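Local atomic coordinates of diaminopimelate decarboxylase (Psychromonas ingrahamii, PDB entry 4XG1), a protein that probably catalyses the decarboxylation of meso-2,6-diaminopimelate to L-lysine with pyridoxal 5'-phosphate as cofactor, working as a homodimer. Residues A36-H41 / L66-L71; Q43-A48 / G276-A281; K184-S187 / E193-G196; Q178-Y183 / D223-K228. All blocks are in the same frame, centred on the assembly; numbering follows the deposited sequence.

The four contacts form two neighbouring pairs. Contacts 1 and 2 are buried near the centre of the folded chain and share helix 35-49, which meets helix 66-74 in one and the short helix 277-280 in the other; their centres lie about 10 Å apart. Contacts 3 and 4 share helix 179-188, with centres about 9 Å apart, and are only partly buried, their centres about 30 Å or more from those of the first pair. All four pack mainly through apolar side chains. What differs is the chemistry alongside: contact 2 grips the cofactor's phosphate and the carboxylate of its lysine, contact 3 meets a potassium ion, contact 1 brushes a propane, and contact 4 adds a CH-pi contact.

Contact 1: residues A36-H41 / L66-L71; sequences ATIERH and LAVLNL. With TME (propane), chain S.
Ile38 on helix 35-49 and Leu71 on helix 66-74 meet where two helices that bracket barrel strand 54-59 lean together in the TIM-barrel domain. The short helical segments run in roughly the same sense, crossing at -40°, with axes 10.7 Å apart, so the backbones stay well separated and side chains do the touching.

The apolar part rests on Ile38. Its CG1 stands anti to the carbonyl carbon (chi1 -68°) and the chain continues extended, which sends CD1 straight out toward helix 66-74. There Ile38 CD1 meets Leu71 CD1 at 4.0 Å, methyl against methyl, the two side chains crossing at about a right angle. Val68 closes in more loosely, its CG2 lying 4.4 Å from Ile38 CD1. Met280 of helix 277-280 touches both Ile38 and Val68 and so continues this core toward the cofactor region.

The polar part is the carboxylate of Glu39. Its OE2 passes 4.0 Å from Leu71 CD2, a plain van der Waals approach; the charge itself is matched by a salt bridge from the same oxygen to Arg35. On the other helix, Leu66 N is bonded to Glu416 of the second subunit, which puts the start of helix 66-74 at the dimer interface.

A bound propane lies against helix 35-49, away from helix 66-74. It rests by contact alone on Ala36, Glu39 and Arg40: Glu39 OE1 comes within 3.3 Å of propane C1, and Arg40 CB lies 3.8 Å from propane C3.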
loop_
_atom_site.group_PDB
_atom_site.type_symbol
_atom_site.label_atom_id
_atom_site.label_comp_id
_atom_site.label_asym_id
_atom_site.label_seq_id
_atom_site.Cartn_x
_atom_site.Cartn_y
_atom_site.Cartn_z
ATOM N N ALA B 36 22.482 -14.778 4.692
ATOM C CA ALA B 36 23.418 -15.323 3.733
ATOM C C ALA B 36 22.968 -15.000 2.308
ATOM O O ALA B 36 23.778 -14.587 1.484
ATOM C CB ALA B 36 23.538 -16.832 3.908
ATOM N N THR B 37 21.692 -15.187 2.013
ATOM C CA THR B 37 21.197 -14.888 0.690
ATOM C C THR B 37 21.367 -13.425 0.347
ATOM O O THR B 37 21.711 -13.095 -0.763
ATOM C CB THR B 37 19.732 -15.221 0.568
ATOM O OG1 THR B 37 19.523 -16.586 0.966
ATOM C CG2 THR B 37 19.239 -15.003 -0.874
ATOM N N ILE B 38 21.143 -12.531 1.309
ATOM C CA ILE B 38 21.296 -11.097 1.044
ATOM C C ILE B 38 22.741 -10.781 0.682
ATOM O O ILE B 38 23.040 -10.050 -0.282
ATOM C CB ILE B 38 20.887 -10.244 2.270
ATOM C CG1 ILE B 38 19.384 -10.363 2.494
ATOM C CG2 ILE B 38 21.254 -8.795 2.079
ATOM C CD1 ILE B 38 18.937 -9.931 3.861
ATOM N N GLU B 39 23.646 -11.320 1.492
ATOM C CA GLU B 39 25.076 -11.075 1.324
ATOM C C GLU B 39 25.570 -11.678 0.006
ATOM O O GLU B 39 26.216 -11.024 -0.775
ATOM C CB GLU B 39 25.821 -11.631 2.538
ATOM C CG GLU B 39 25.611 -10.722 3.745
ATOM C CD GLU B 39 26.301 -11.170 5.018
ATOM O OE1 GLU B 39 26.638 -12.377 5.150
ATOM O OE2 GLU B 39 26.465 -10.304 5.901
ATOM N N ARG B 40 25.210 -12.910 -0.243
ATOM C CA ARG B 40 25.606 -13.553 -1.472
ATOM C C ARG B 40 25.170 -12.719 -2.656
ATOM O O ARG B 40 25.964 -12.491 -3.577
ATOM C CB ARG B 40 25.010 -14.926 -1.569
ATOM C CG ARG B 40 25.602 -15.765 -2.657
ATOM C CD ARG B 40 24.966 -17.135 -2.600
ATOM N NE ARG B 40 23.687 -17.150 -3.292
ATOM C CZ ARG B 40 22.764 -18.116 -3.198
ATOM N NH1 ARG B 40 22.939 -19.168 -2.387
ATOM N NH2 ARG B 40 21.647 -18.023 -3.928
ATOM N N HIS B 41 23.921 -12.247 -2.629
ATOM C CA HIS B 41 23.367 -11.518 -3.774
ATOM C C HIS B 41 24.022 -10.163 -3.971
ATOM O O HIS B 41 24.238 -9.757 -5.098
ATOM C CB HIS B 41 21.853 -11.388 -3.683
ATOM C CG HIS B 41 21.115 -12.634 -4.065
ATOM N ND1 HIS B 41 19.769 -12.785 -3.844
ATOM C CD2 HIS B 41 21.532 -13.797 -4.629
ATOM C CE1 HIS B 41 19.378 -13.974 -4.281
ATOM N NE2 HIS B 41 20.434 -14.617 -4.748
ATOM N N LEU B 66 16.191 -1.663 8.901
ATOM C CA LEU B 66 17.476 -1.213 9.422
ATOM C C LEU B 66 18.562 -2.338 9.443
ATOM O O LEU B 66 19.694 -2.087 9.136
ATOM C CB LEU B 66 17.336 -0.658 10.813
ATOM C CG LEU B 66 16.502 0.587 11.002
ATOM C CD1 LEU B 66 16.655 1.068 12.440
ATOM C CD2 LEU B 66 16.883 1.673 10.076
ATOM N N ALA B 67 18.190 -3.541 9.799
ATOM C CA ALA B 67 19.119 -4.628 9.869
ATOM C C ALA B 67 19.584 -4.945 8.481
ATOM O O ALA B 67 20.742 -5.230 8.279
ATOM C CB ALA B 67 18.491 -5.872 10.497
ATOM N N VAL B 68 18.671 -4.921 7.527
ATOM C CA VAL B 68 19.004 -5.212 6.153
ATOM C C VAL B 68 19.971 -4.171 5.639
ATOM O O VAL B 68 20.932 -4.480 4.966
ATOM C CB VAL B 68 17.746 -5.232 5.290
ATOM C CG1 VAL B 68 18.092 -5.262 3.799
ATOM C CG2 VAL B 68 16.927 -6.454 5.647
ATOM N N LEU B 69 19.701 -2.929 5.930
ATOM C CA LEU B 69 20.532 -1.871 5.429
ATOM C C LEU B 69 21.898 -2.043 6.039
ATOM O O LEU B 69 22.913 -1.771 5.408
ATOM C CB LEU B 69 19.968 -0.502 5.814
ATOM C CG LEU B 69 18.692 -0.146 5.069
ATOM C CD1 LEU B 69 18.261 1.286 5.371
ATOM C CD2 LEU B 69 18.836 -0.362 3.557
ATOM N N ASN B 70 21.901 -2.441 7.299
ATOM C CA ASN B 70 23.123 -2.552 8.047
ATOM C C ASN B 70 23.998 -3.627 7.473
ATOM O O ASN B 70 25.194 -3.450 7.375
ATOM C CB ASN B 70 22.815 -2.850 9.509
ATOM C CG ASN B 70 24.079 -3.025 10.337
ATOM O OD1 ASN B 70 24.431 -4.139 10.664
ATOM N ND2 ASN B 70 24.773 -1.918 10.634
ATOM N N LEU B 71 23.407 -4.728 7.045
ATOM C CA LEU B 71 24.186 -5.748 6.372
ATOM C C LEU B 71 24.933 -5.157 5.182
ATOM O O LEU B 71 26.122 -5.422 5.008
ATOM C CB LEU B 71 23.314 -6.881 5.882
ATOM C CG LEU B 71 22.676 -7.757 6.945
ATOM C CD1 LEU B 71 21.934 -8.905 6.259
ATOM C CD2 LEU B 71 23.715 -8.300 7.912
HETATM C C1 TME S . 27.207 -15.345 3.812
HETATM C C2 TME S . 26.958 -15.184 2.292
HETATM C C3 TME S . 26.492 -16.452 1.560
#

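Contact 2: residues Q43-A48 / G276-A281; sequences QAFDSA and GRAIMA. With LLP ((2S)-2-amino-6-[[3-hydroxy-2-methyl-5-(phosphonooxymethyl)pyridin-4-yl]methylideneamino]hexanoic acid), chain T.
Phe45 of helix 35-49 packs against Ala278 and Ile279 of the short helix 277-280, the element whose N-terminal end forms part of the cofactor's phosphate site in this TIM-barrel enzyme. The ring comes in edge first: Phe45 CE2 is 3.7 Å from Ala278 CB, which lies near the ring plane. Ile279 offers CG1 obliquely, 4.0 Å from Phe45 CD2. Leu241, Pro275, Ile56 and Met257 also touch this ring, which is buried.

The bound group is a Schiff base of pyridoxal phosphate with lysine, and segment 276-281 holds it at both ends. At the phosphate, Gly276 N donates to ligand OP3 at 3.1 Å. Arg277 N donates to ligand OP1 at 2.7 Å, and both bonds are nearly straight at 164°. Two amides at the start of a helix probably also favour the anion through the helix dipole. Gly276 sits so close that a beta carbon there would run into OP1.

Arg277 reaches the far end of the ligand. Its CG lies anti to the backbone N (chi1 -171°), and a bend at chi3 (-39°) swings the guanidinium edge-on to the lysine carboxylate, where both terminal nitrogens bond one oxygen, OXT. A leucine in its place would probably take two of OXT's hydrogen bonds and a neighbouring positive charge away from the carboxylate, leaving the lysine end freer to turn. Ser203 and Tyr245 also bond the guanidinium and help fix its turn, while Arg313 close by bonds the ligand too. Arg277 NH1 lies 3.0 Å from ligand OXT, and Arg277 NH2 3.3 Å from the same OXT.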
loop_
_atom_site.group_PDB
_atom_site.type_symbol
_atom_site.label_atom_id
_atom_site.label_comp_id
_atom_site.label_asym_id
_atom_site.label_seq_id
_atom_site.Cartn_x
_atom_site.Cartn_y
_atom_site.Cartn_z
ATOM N N GLN B 43 27.160 -9.477 -3.077
ATOM C CA GLN B 43 28.523 -9.825 -3.505
ATOM C C GLN B 43 28.581 -10.267 -4.961
ATOM O O GLN B 43 29.456 -9.824 -5.688
ATOM C CB GLN B 43 29.127 -10.901 -2.597
ATOM C CG GLN B 43 29.984 -10.279 -1.510
ATOM C CD GLN B 43 29.916 -11.029 -0.208
ATOM O OE1 GLN B 43 29.356 -12.143 -0.138
ATOM N NE2 GLN B 43 30.547 -10.466 0.821
ATOM N N ALA B 44 27.637 -11.110 -5.375
ATOM C CA ALA B 44 27.514 -11.492 -6.779
ATOM C C ALA B 44 27.616 -10.275 -7.668
ATOM O O ALA B 44 28.365 -10.312 -8.636
ATOM C CB ALA B 44 26.220 -12.210 -7.039
ATOM N N PHE B 45 26.968 -9.178 -7.289
ATOM C CA PHE B 45 27.089 -7.933 -8.032
ATOM C C PHE B 45 28.456 -7.256 -7.885
ATOM O O PHE B 45 29.032 -6.746 -8.846
ATOM C CB PHE B 45 26.049 -6.898 -7.544
ATOM C CG PHE B 45 24.722 -6.932 -8.275
ATOM C CD1 PHE B 45 24.604 -6.334 -9.490
ATOM C CD2 PHE B 45 23.602 -7.542 -7.715
ATOM C CE1 PHE B 45 23.411 -6.355 -10.179
ATOM C CE2 PHE B 45 22.406 -7.583 -8.397
ATOM C CZ PHE B 45 22.315 -6.974 -9.645
ATOM N N ASP B 46 28.938 -7.170 -6.651
ATOM C CA ASP B 46 30.145 -6.423 -6.357
ATOM C C ASP B 46 31.382 -7.087 -6.965
ATOM O O ASP B 46 32.169 -6.446 -7.654
ATOM C CB ASP B 46 30.326 -6.322 -4.866
ATOM C CG ASP B 46 31.465 -5.415 -4.483
ATOM O OD1 ASP B 46 31.418 -4.218 -4.856
ATOM O OD2 ASP B 46 32.377 -5.927 -3.773
ATOM N N SER B 47 31.525 -8.380 -6.736
ATOM C CA SER B 47 32.654 -9.134 -7.266
ATOM C C SER B 47 32.684 -8.981 -8.775
ATOM O O SER B 47 33.685 -8.500 -9.337
ATOM C CB SER B 47 32.545 -10.618 -6.912
ATOM O OG SER B 47 32.685 -10.782 -5.528
ATOM N N ALA B 48 31.573 -9.342 -9.419
ATOM C CA ALA B 48 31.488 -9.341 -10.860
ATOM C C ALA B 48 31.939 -8.026 -11.470
ATOM O O ALA B 48 32.439 -8.017 -12.587
ATOM C CB ALA B 48 30.095 -9.689 -11.304
ATOM N N GLY B 276 17.820 -3.374 -6.611
ATOM C CA GLY B 276 16.977 -3.643 -5.440
ATOM C C GLY B 276 16.447 -5.056 -5.422
ATOM O O GLY B 276 16.930 -5.918 -4.668
ATOM N N ARG B 277 15.493 -5.304 -6.311
ATOM C CA ARG B 277 14.885 -6.624 -6.450
ATOM C C ARG B 277 15.895 -7.774 -6.556
ATOM O O ARG B 277 15.751 -8.788 -5.900
ATOM C CB ARG B 277 13.974 -6.629 -7.663
ATOM C CG ARG B 277 13.124 -7.867 -7.812
ATOM C CD ARG B 277 12.371 -7.939 -9.139
ATOM N NE ARG B 277 11.833 -6.688 -9.610
ATOM C CZ ARG B 277 10.631 -6.186 -9.345
ATOM N NH1 ARG B 277 9.756 -6.781 -8.562
ATOM N NH2 ARG B 277 10.319 -5.002 -9.864
ATOM N N ALA B 278 16.915 -7.609 -7.394
ATOM C CA ALA B 278 17.862 -8.684 -7.679
ATOM C C ALA B 278 18.621 -9.080 -6.427
ATOM O O ALA B 278 18.973 -10.248 -6.239
ATOM C CB ALA B 278 18.824 -8.261 -8.747
ATOM N N ILE B 279 18.799 -8.124 -5.528
ATOM C CA ILE B 279 19.401 -8.455 -4.240
ATOM C C ILE B 279 18.423 -9.065 -3.255
ATOM O O ILE B 279 18.742 -10.039 -2.600
ATOM C CB ILE B 279 20.104 -7.247 -3.626
ATOM C CG1 ILE B 279 21.309 -6.902 -4.486
ATOM C CG2 ILE B 279 20.543 -7.545 -2.196
ATOM C CD1 ILE B 279 21.967 -5.605 -4.096
ATOM N N MET B 280 17.230 -8.524 -3.134
ATOM C CA MET B 280 16.348 -8.899 -1.992
ATOM C C MET B 280 15.213 -9.841 -2.287
ATOM O O MET B 280 14.747 -10.517 -1.374
ATOM C CB MET B 280 15.762 -7.646 -1.367
ATOM C CG MET B 280 16.778 -6.778 -0.662
ATOM S SD MET B 280 17.566 -7.566 0.738
ATOM C CE MET B 280 16.196 -8.317 1.620
ATOM N N ALA B 281 14.743 -9.898 -3.527
ATOM C CA ALA B 281 13.481 -10.604 -3.793
ATOM C C ALA B 281 13.440 -11.981 -3.170
ATOM O O ALA B 281 12.596 -12.288 -2.335
ATOM C CB ALA B 281 13.210 -10.683 -5.256
HETATM N N1 LLP T . 16.681 3.034 -9.131
HETATM C C2 LLP T . 15.597 3.778 -9.380
HETATM C "C2'" LLP T . 15.771 5.224 -9.766
HETATM C C3 LLP T . 14.273 3.142 -9.238
HETATM O O3 LLP T . 13.147 3.843 -9.507
HETATM C C4 LLP T . 14.190 1.728 -8.858
HETATM C "C4'" LLP T . 12.898 0.986 -8.722
HETATM C C5 LLP T . 15.459 1.014 -8.611
HETATM C C6 LLP T . 16.641 1.729 -8.748
HETATM C "C5'" LLP T . 15.514 -0.430 -8.194
HETATM O OP4 LLP T . 14.949 -1.277 -9.114
HETATM P P LLP T . 14.942 -2.872 -8.960
HETATM O OP1 LLP T . 14.471 -3.100 -7.531
HETATM O OP2 LLP T . 14.083 -3.441 -10.114
HETATM O OP3 LLP T . 16.348 -3.387 -9.322
HETATM N N LLP T . 6.759 -1.927 -6.477
HETATM C CA LLP T . 7.251 -2.608 -7.744
HETATM C CB LLP T . 8.729 -2.323 -7.986
HETATM C CG LLP T . 9.047 -1.181 -8.931
HETATM C CD LLP T . 10.084 -0.236 -8.366
HETATM C CE LLP T . 10.530 0.772 -9.442
HETATM N NZ LLP T . 11.679 1.650 -9.144
HETATM C C LLP T . 7.118 -4.102 -7.571
HETATM O O LLP T . 6.769 -4.593 -6.511
HETATM O OXT LLP T . 7.367 -4.889 -8.469
#

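Contact 3: residues K184-S187 / E193-G196; sequences KIAS and EIKG. With K (potassium ion), chain O.
Ser187 and Ile194 meet beside a potassium ion at the turn that leads from helix 179-188 into strand 192-198, the returning half of a beta-alpha-beta crossover in the TIM barrel. Ser187 O coordinates the potassium at 3.1 Å, and a water lies nearer, at 2.6 Å from the ion. The carbonyl oxygens of Leu189 and Leu192, from the turn itself, complete the protein ligands. The water also accepts a hydrogen bond from Ile194 N at 3.2 Å. The ion and its water thus tie the last part of the helix to the first part of the strand.

The direct packing is the work of one side chain. In Ile194 a chi1 of -64° leaves CG1 next to the backbone N, and the chain runs on extended, which carries CD1 against the helix. Ile194 CD1 lies 3.9 Å from Ala186 CB and 3.5 Å from Ser187 N, pressed on the backbone as much as on the side chains.

Strand 192-198 is flanked in the sheet by strand 145-152, whose Ile147 touches both Ala186 and Ile194, and on its other edge by strand 234-236; Ile230 and Ile232, just ahead of that second strand, close over Ile194, so the helix end is seated on the sheet by an apolar patch.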
loop_
_atom_site.group_PDB
_atom_site.type_symbol
_atom_site.label_atom_id
_atom_site.label_comp_id
_atom_site.label_asym_id
_atom_site.label_seq_id
_atom_site.Cartn_x
_atom_site.Cartn_y
_atom_site.Cartn_z
ATOM N N LYS B 184 23.678 21.720 -19.933
ATOM C CA LYS B 184 24.219 23.042 -20.106
ATOM C C LYS B 184 23.751 23.906 -18.979
ATOM O O LYS B 184 24.548 24.533 -18.307
ATOM C CB LYS B 184 23.776 23.640 -21.447
ATOM C CG LYS B 184 24.257 25.073 -21.708
ATOM C CD LYS B 184 24.451 25.316 -23.207
ATOM C CE LYS B 184 25.209 26.639 -23.538
ATOM N NZ LYS B 184 25.383 27.602 -22.394
ATOM N N ILE B 185 22.439 23.975 -18.817
ATOM C CA ILE B 185 21.816 24.788 -17.774
ATOM C C ILE B 185 22.439 24.490 -16.429
ATOM O O ILE B 185 22.688 25.393 -15.642
ATOM C CB ILE B 185 20.310 24.505 -17.685
ATOM C CG1 ILE B 185 19.595 25.081 -18.917
ATOM C CG2 ILE B 185 19.723 25.114 -16.423
ATOM C CD1 ILE B 185 18.152 24.639 -19.091
ATOM N N ALA B 186 22.709 23.216 -16.180
ATOM C CA ALA B 186 23.342 22.806 -14.949
ATOM C C ALA B 186 24.728 23.425 -14.832
ATOM O O ALA B 186 25.084 23.951 -13.777
ATOM C CB ALA B 186 23.447 21.288 -14.882
ATOM N N SER B 187 25.524 23.312 -15.901
ATOM C CA SER B 187 26.877 23.897 -15.941
ATOM C C SER B 187 26.795 25.390 -15.603
ATOM O O SER B 187 27.533 25.882 -14.769
ATOM C CB SER B 187 27.538 23.715 -17.301
ATOM O OG SER B 187 26.990 24.659 -18.177
ATOM N N GLU B 193 27.201 21.135 -9.278
ATOM C CA GLU B 193 28.416 20.640 -9.794
ATOM C C GLU B 193 28.154 19.309 -10.468
ATOM O O GLU B 193 27.936 18.280 -9.819
ATOM C CB GLU B 193 29.449 20.489 -8.686
ATOM C CG GLU B 193 30.802 19.996 -9.197
ATOM C CD GLU B 193 31.829 19.776 -8.100
ATOM O OE1 GLU B 193 31.654 20.322 -6.983
ATOM O OE2 GLU B 193 32.826 19.082 -8.373
ATOM N N ILE B 194 28.281 19.306 -11.780
ATOM C CA ILE B 194 28.028 18.120 -12.561
ATOM C C ILE B 194 29.028 17.022 -12.243
ATOM O O ILE B 194 30.228 17.187 -12.449
ATOM C CB ILE B 194 28.063 18.462 -14.050
ATOM C CG1 ILE B 194 26.922 19.436 -14.377
ATOM C CG2 ILE B 194 27.956 17.199 -14.881
ATOM C CD1 ILE B 194 27.074 20.227 -15.671
ATOM N N LYS B 195 28.533 15.888 -11.758
ATOM C CA LYS B 195 29.397 14.739 -11.480
ATOM C C LYS B 195 29.136 13.549 -12.339
ATOM O O LYS B 195 30.044 12.714 -12.522
ATOM C CB LYS B 195 29.252 14.294 -10.025
ATOM C CG LYS B 195 29.492 15.421 -9.029
ATOM C CD LYS B 195 30.940 15.900 -9.040
ATOM C CE LYS B 195 31.793 15.061 -8.116
ATOM N NZ LYS B 195 33.209 15.515 -8.197
ATOM N N GLY B 196 27.916 13.426 -12.869
ATOM C CA GLY B 196 27.565 12.169 -13.506
ATOM C C GLY B 196 26.438 12.176 -14.485
ATOM O O GLY B 196 25.808 13.197 -14.754
HETATM K K K O . 28.361 23.723 -12.678
HETATM O O HOH W 1 29.811 21.605 -13.328
#

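Contact 4: residues Q178-Y183 / D223-K228; sequences QALDVY and DLLAEK
Leu225 of helix 209-227 fits against Leu180 and Tyr183 of helix 179-188, two neighbouring helices on the outside of the TIM barrel. A chi1 of -71° brings Leu225 CG round beside its own backbone N, and the near-extended chi2 then parts the two methyls. CD1 sits over the face of the tyrosine ring, 4.2 Å from the centroid of Tyr183 and 5° off the ring normal, a well-centred CH-pi contact. CD2 lies between the two partners, with Leu225 CD2 at 3.7 Å from Tyr183 CB and also 3.7 Å from Leu180 CD2.

The tyrosine's first torsion is turned past the usual staggered position (chi1 -101°), which presents a ring face to Leu225; the hydroxyl points inward, bonded to Ile149 N and modelled doubtfully close to Gly196 O for the probable hydrogen bond there. Leu180 leans over until its CD2 meets Leu225 and, more loosely, Leu224 CB at 4.3 Å; this side of the packing lies nearer the surface.

Beneath the pair, Tyr183 rests on Ile194 and Val197 of strand 192-198 and Ala179 on Ile151 of strand 145-152, while Leu221, one turn earlier on helix 209-227, extends the seam between the helices.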
loop_
_atom_site.group_PDB
_atom_site.type_symbol
_atom_site.label_atom_id
_atom_site.label_comp_id
_atom_site.label_asym_id
_atom_site.label_seq_id
_atom_site.Cartn_x
_atom_site.Cartn_y
_atom_site.Cartn_z
ATOM N N GLN B 178 17.164 16.256 -25.254
ATOM C CA GLN B 178 17.371 17.507 -24.566
ATOM C C GLN B 178 18.474 17.412 -23.550
ATOM O O GLN B 178 18.639 18.325 -22.759
ATOM C CB GLN B 178 16.105 17.952 -23.852
ATOM C CG GLN B 178 14.868 17.980 -24.723
ATOM C CD GLN B 178 13.657 18.221 -23.880
ATOM O OE1 GLN B 178 13.687 19.023 -22.948
ATOM N NE2 GLN B 178 12.567 17.519 -24.191
ATOM N N ALA B 179 19.244 16.327 -23.576
ATOM C CA ALA B 179 20.258 16.113 -22.553
ATOM C C ALA B 179 21.215 17.299 -22.463
ATOM O O ALA B 179 21.315 17.962 -21.424
ATOM C CB ALA B 179 21.023 14.818 -22.812
ATOM N N LEU B 180 21.859 17.602 -23.584
ATOM C CA LEU B 180 22.895 18.647 -23.643
ATOM C C LEU B 180 22.335 19.971 -23.192
ATOM O O LEU B 180 22.954 20.689 -22.431
ATOM C CB LEU B 180 23.425 18.773 -25.062
ATOM C CG LEU B 180 24.030 17.479 -25.627
ATOM C CD1 LEU B 180 24.082 17.459 -27.162
ATOM C CD2 LEU B 180 25.400 17.259 -25.029
ATOM N N ASP B 181 21.122 20.263 -23.609
ATOM C CA ASP B 181 20.526 21.510 -23.241
ATOM C C ASP B 181 20.425 21.650 -21.733
ATOM O O ASP B 181 20.658 22.736 -21.206
ATOM C CB ASP B 181 19.165 21.670 -23.907
ATOM C CG ASP B 181 19.265 21.627 -25.415
ATOM O OD1 ASP B 181 19.719 20.581 -25.948
ATOM O OD2 ASP B 181 18.899 22.637 -26.043
ATOM N N VAL B 182 20.039 20.588 -21.028
ATOM C CA VAL B 182 19.826 20.729 -19.590
ATOM C C VAL B 182 21.163 20.579 -18.875
ATOM O O VAL B 182 21.385 21.209 -17.849
ATOM C CB VAL B 182 18.738 19.782 -18.983
ATOM C CG1 VAL B 182 17.372 19.994 -19.628
ATOM C CG2 VAL B 182 19.147 18.331 -19.078
ATOM N N TYR B 183 22.024 19.724 -19.400
ATOM C CA TYR B 183 23.345 19.606 -18.844
ATOM C C TYR B 183 24.026 20.952 -18.906
ATOM O O TYR B 183 24.841 21.282 -18.051
ATOM C CB TYR B 183 24.160 18.555 -19.567
ATOM C CG TYR B 183 24.203 17.294 -18.780
ATOM C CD1 TYR B 183 25.033 17.174 -17.686
ATOM C CD2 TYR B 183 23.386 16.201 -19.105
ATOM C CE1 TYR B 183 25.090 15.991 -16.953
ATOM C CE2 TYR B 183 23.429 15.024 -18.363
ATOM C CZ TYR B 183 24.276 14.927 -17.288
ATOM O OH TYR B 183 24.359 13.763 -16.567
ATOM N N ASP B 223 30.559 11.339 -24.282
ATOM C CA ASP B 223 31.521 11.844 -25.254
ATOM C C ASP B 223 31.099 13.191 -25.823
ATOM O O ASP B 223 31.870 14.149 -25.793
ATOM C CB ASP B 223 31.746 10.809 -26.343
ATOM C CG ASP B 223 32.433 9.558 -25.802
ATOM O OD1 ASP B 223 32.932 9.599 -24.650
ATOM O OD2 ASP B 223 32.475 8.536 -26.508
ATOM N N LEU B 224 29.854 13.298 -26.265
ATOM C CA LEU B 224 29.358 14.595 -26.724
ATOM C C LEU B 224 29.512 15.660 -25.668
ATOM O O LEU B 224 29.680 16.831 -25.995
ATOM C CB LEU B 224 27.912 14.493 -27.215
ATOM C CG LEU B 224 27.828 13.694 -28.521
ATOM C CD1 LEU B 224 26.384 13.322 -28.817
ATOM C CD2 LEU B 224 28.428 14.462 -29.696
ATOM N N LEU B 225 29.423 15.269 -24.400
ATOM C CA LEU B 225 29.561 16.226 -23.283
ATOM C C LEU B 225 31.028 16.579 -23.042
ATOM O O LEU B 225 31.330 17.726 -22.717
ATOM C CB LEU B 225 28.933 15.709 -21.982
ATOM C CG LEU B 225 27.408 15.628 -21.879
ATOM C CD1 LEU B 225 27.016 14.638 -20.790
ATOM C CD2 LEU B 225 26.776 16.989 -21.614
ATOM N N ALA B 226 31.919 15.601 -23.186
ATOM C CA ALA B 226 33.352 15.883 -23.132
ATOM C C ALA B 226 33.682 17.006 -24.130
ATOM O O ALA B 226 34.087 18.111 -23.723
ATOM C CB ALA B 226 34.170 14.634 -23.416
ATOM N N GLU B 227 33.437 16.744 -25.417
ATOM C CA GLU B 227 33.606 17.760 -26.458
ATOM C C GLU B 227 33.046 19.098 -26.067
ATOM O O GLU B 227 33.672 20.120 -26.336
ATOM C CB GLU B 227 32.943 17.365 -27.756
ATOM C CG GLU B 227 33.654 16.268 -28.506
ATOM C CD GLU B 227 32.700 15.594 -29.469
ATOM O OE1 GLU B 227 31.820 16.300 -30.038
ATOM O OE2 GLU B 227 32.802 14.357 -29.643
ATOM N N LYS B 228 31.877 19.128 -25.450
ATOM C CA LYS B 228 31.313 20.412 -24.990
ATOM C C LYS B 228 31.937 20.915 -23.682
ATOM O O LYS B 228 31.469 21.908 -23.107
ATOM C CB LYS B 228 29.781 20.344 -24.879
ATOM C CG LYS B 228 29.053 20.278 -26.218
ATOM C CD LYS B 228 27.843 21.212 -26.250
ATOM C CE LYS B 228 27.059 21.114 -27.564
ATOM N NZ LYS B 228 27.756 21.738 -28.732
#